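PDB 7C6O: cobalamin biosynthesis protein CobN from Mycobacterium tuberculosis, which is the large, catalytic subunit of cobaltochelatase, the enzyme that inserts cobalt into the corrin ring during cobalamin biosynthesis. Local coordinates for residues P909-D912 and R917-D920. Numbering follows the deposited sequence.
Sequences PVWD and RVID
Val910 faces both Ile919 and Asp920 across a two-stranded antiparallel beta hairpin, and this pairing of one residue against two is a classic beta bulge. Val910 O accepts from both residues of the bulge: a nearly straight bond from Ile919 N (2.8 Å, 171° at the hydrogen) and a weak one from Asp920 N at 3.4 Å. In return, Val910 N donates to Asp920 O, approaching from above the carbonyl plane. Beyond the bulge, Asp912 N closes the pairing on Arg917 O at 2.9 Å.

Ile919 CB lies 4.2 Å from Val910 O, and its branch CG2 reaches Asp912 CB. The other branch, CG1, sits between the backbone N and the carbonyl carbon (chi1 61°), which brings it to 3.4 Å from Val910 O and, where the two side chains cross at a slant, near Val910 CG1; the tip, CD1, then settles by Asp912 N and CB.

Val910 and Asp920 lie side by side on one face of the hairpin, CB to CB 3.8 Å; Trp911 and Val918 do so on the opposite face. Trp911 touches Arg853 of helix 853-874, and Pro851 O, in the loop before it, accepts the indole N-H. Pro909 CB sits over one face of the indole, offset toward its rim, while Val918 CG2 comes in obliquely, 3.6 Å from Trp911 NE1.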
ATOM      1  N   PRO A 909      11.855   7.780  18.680  1.00 22.52           N
ATOM      2  CA  PRO A 909      12.474   8.026  17.375  1.00 20.09           C
ATOM      3  C   PRO A 909      13.292   9.308  17.397  1.00 20.89           C
ATOM      4  O   PRO A 909      13.084  10.199  18.223  1.00 20.60           O
ATOM      5  CB  PRO A 909      11.278   8.153  16.420  1.00 20.62           C
ATOM      6  CG  PRO A 909      10.078   7.694  17.202  1.00 21.80           C
ATOM      7  CD  PRO A 909      10.394   7.959  18.636  1.00 21.62           C
ATOM      8  N   VAL A 910      14.239   9.383  16.465  1.00 21.65           N
ATOM      9  CA  VAL A 910      15.073  10.564  16.264  1.00 23.60           C
ATOM     10  C   VAL A 910      14.891  11.013  14.822  1.00 22.54           C
ATOM     11  O   VAL A 910      15.167  10.248  13.890  1.00 24.07           O
ATOM     12  CB  VAL A 910      16.554  10.282  16.572  1.00 25.05           C
ATOM     13  CG1 VAL A 910      17.398  11.517  16.295  1.00 26.79           C
ATOM     14  CG2 VAL A 910      16.717   9.838  18.017  1.00 23.19           C
ATOM     15  N   TRP A 911      14.421  12.244  14.641  1.00 22.40           N
ATOM     16  CA  TRP A 911      14.111  12.777  13.323  1.00 21.71           C
ATOM     17  C   TRP A 911      15.191  13.741  12.851  1.00 25.59           C
ATOM     18  O   TRP A 911      15.803  14.460  13.644  1.00 22.67           O
ATOM     19  CB  TRP A 911      12.767  13.509  13.325  1.00 22.73           C
ATOM     20  CG  TRP A 911      11.569  12.634  13.537  1.00 22.50           C
ATOM     21  CD1 TRP A 911      10.834  12.005  12.574  1.00 23.87           C
ATOM     22  CD2 TRP A 911      10.955  12.309  14.788  1.00 24.26           C
ATOM     23  NE1 TRP A 911       9.802  11.301  13.151  1.00 20.87           N
ATOM     24  CE2 TRP A 911       9.854  11.471  14.509  1.00 22.16           C
ATOM     25  CE3 TRP A 911      11.229  12.641  16.120  1.00 25.04           C
ATOM     26  CZ2 TRP A 911       9.031  10.961  15.512  1.00 22.31           C
ATOM     27  CZ3 TRP A 911      10.411  12.134  17.113  1.00 25.08           C
ATOM     28  CH2 TRP A 911       9.325  11.302  16.804  1.00 23.98           C
ATOM     29  N   ASP A 912      15.412  13.747  11.539  1.00 25.99           N
ATOM     30  CA  ASP A 912      16.120  14.830  10.866  1.00 29.84           C
ATOM     31  C   ASP A 912      15.084  15.891  10.513  1.00 32.69           C
ATOM     32  O   ASP A 912      14.217  15.658   9.667  1.00 31.38           O
ATOM     33  CB  ASP A 912      16.836  14.320   9.620  1.00 30.74           C
ATOM     34  CG  ASP A 912      17.474  15.437   8.819  1.00 37.99           C
ATOM     35  OD1 ASP A 912      18.604  15.847   9.161  1.00 41.28           O
ATOM     36  OD2 ASP A 912      16.845  15.910   7.851  1.00 39.78           O
ATOM     37  N   ARG A 917      12.766  12.710   8.078  1.00 20.51           N
ATOM     38  CA  ARG A 917      12.974  11.273   8.085  1.00 20.94           C
ATOM     39  C   ARG A 917      13.500  10.810   9.440  1.00 22.06           C
ATOM     40  O   ARG A 917      14.177  11.553  10.158  1.00 23.14           O
ATOM     41  CB  ARG A 917      13.936  10.874   6.962  1.00 19.25           C
ATOM     42  CG  ARG A 917      13.359  11.143   5.569  1.00 20.84           C
ATOM     43  CD  ARG A 917      14.272  10.683   4.441  1.00 21.37           C
ATOM     44  NE  ARG A 917      13.494  10.332   3.253  1.00 21.20           N
ATOM     45  CZ  ARG A 917      14.015   9.933   2.097  1.00 23.56           C
ATOM     46  NH1 ARG A 917      15.331   9.839   1.950  1.00 25.32           N
ATOM     47  NH2 ARG A 917      13.215   9.629   1.081  1.00 21.16           N
ATOM     48  N   VAL A 918      13.157   9.575   9.797  1.00 20.08           N
ATOM     49  CA  VAL A 918      13.657   8.964  11.024  1.00 20.60           C
ATOM     50  C   VAL A 918      15.070   8.463  10.760  1.00 20.89           C
ATOM     51  O   VAL A 918      15.299   7.677   9.835  1.00 18.76           O
ATOM     52  CB  VAL A 918      12.744   7.823  11.496  1.00 20.23           C
ATOM     53  CG1 VAL A 918      13.308   7.187  12.761  1.00 19.03           C
ATOM     54  CG2 VAL A 918      11.331   8.338  11.735  1.00 23.46           C
ATOM     55  N   ILE A 919      16.023   8.924  11.567  1.00 24.01           N
ATOM     56  CA  ILE A 919      17.434   8.639  11.333  1.00 26.44           C
ATOM     57  C   ILE A 919      18.083   7.852  12.460  1.00 24.25           C
ATOM     58  O   ILE A 919      19.183   7.317  12.258  1.00 25.16           O
ATOM     59  CB  ILE A 919      18.230   9.936  11.074  1.00 28.19           C
ATOM     60  CG1 ILE A 919      18.156  10.859  12.291  1.00 31.86           C
ATOM     61  CG2 ILE A 919      17.704  10.646   9.834  1.00 26.46           C
ATOM     62  CD1 ILE A 919      18.951  12.136  12.138  1.00 35.15           C
ATOM     63  N   ASP A 920      17.457   7.751  13.630  1.00 24.29           N
ATOM     64  CA  ASP A 920      18.064   7.039  14.747  1.00 23.74           C
ATOM     65  C   ASP A 920      16.984   6.702  15.769  1.00 23.79           C
ATOM     66  O   ASP A 920      15.804   7.015  15.590  1.00 22.67           O
ATOM     67  CB  ASP A 920      19.187   7.867  15.380  1.00 27.51           C
ATOM     68  CG  ASP A 920      20.328   7.009  15.890  1.00 31.53           C
ATOM     69  OD1 ASP A 920      20.100   5.812  16.165  1.00 33.10           O
ATOM     70  OD2 ASP A 920      21.455   7.531  16.015  1.00 35.62           O
TER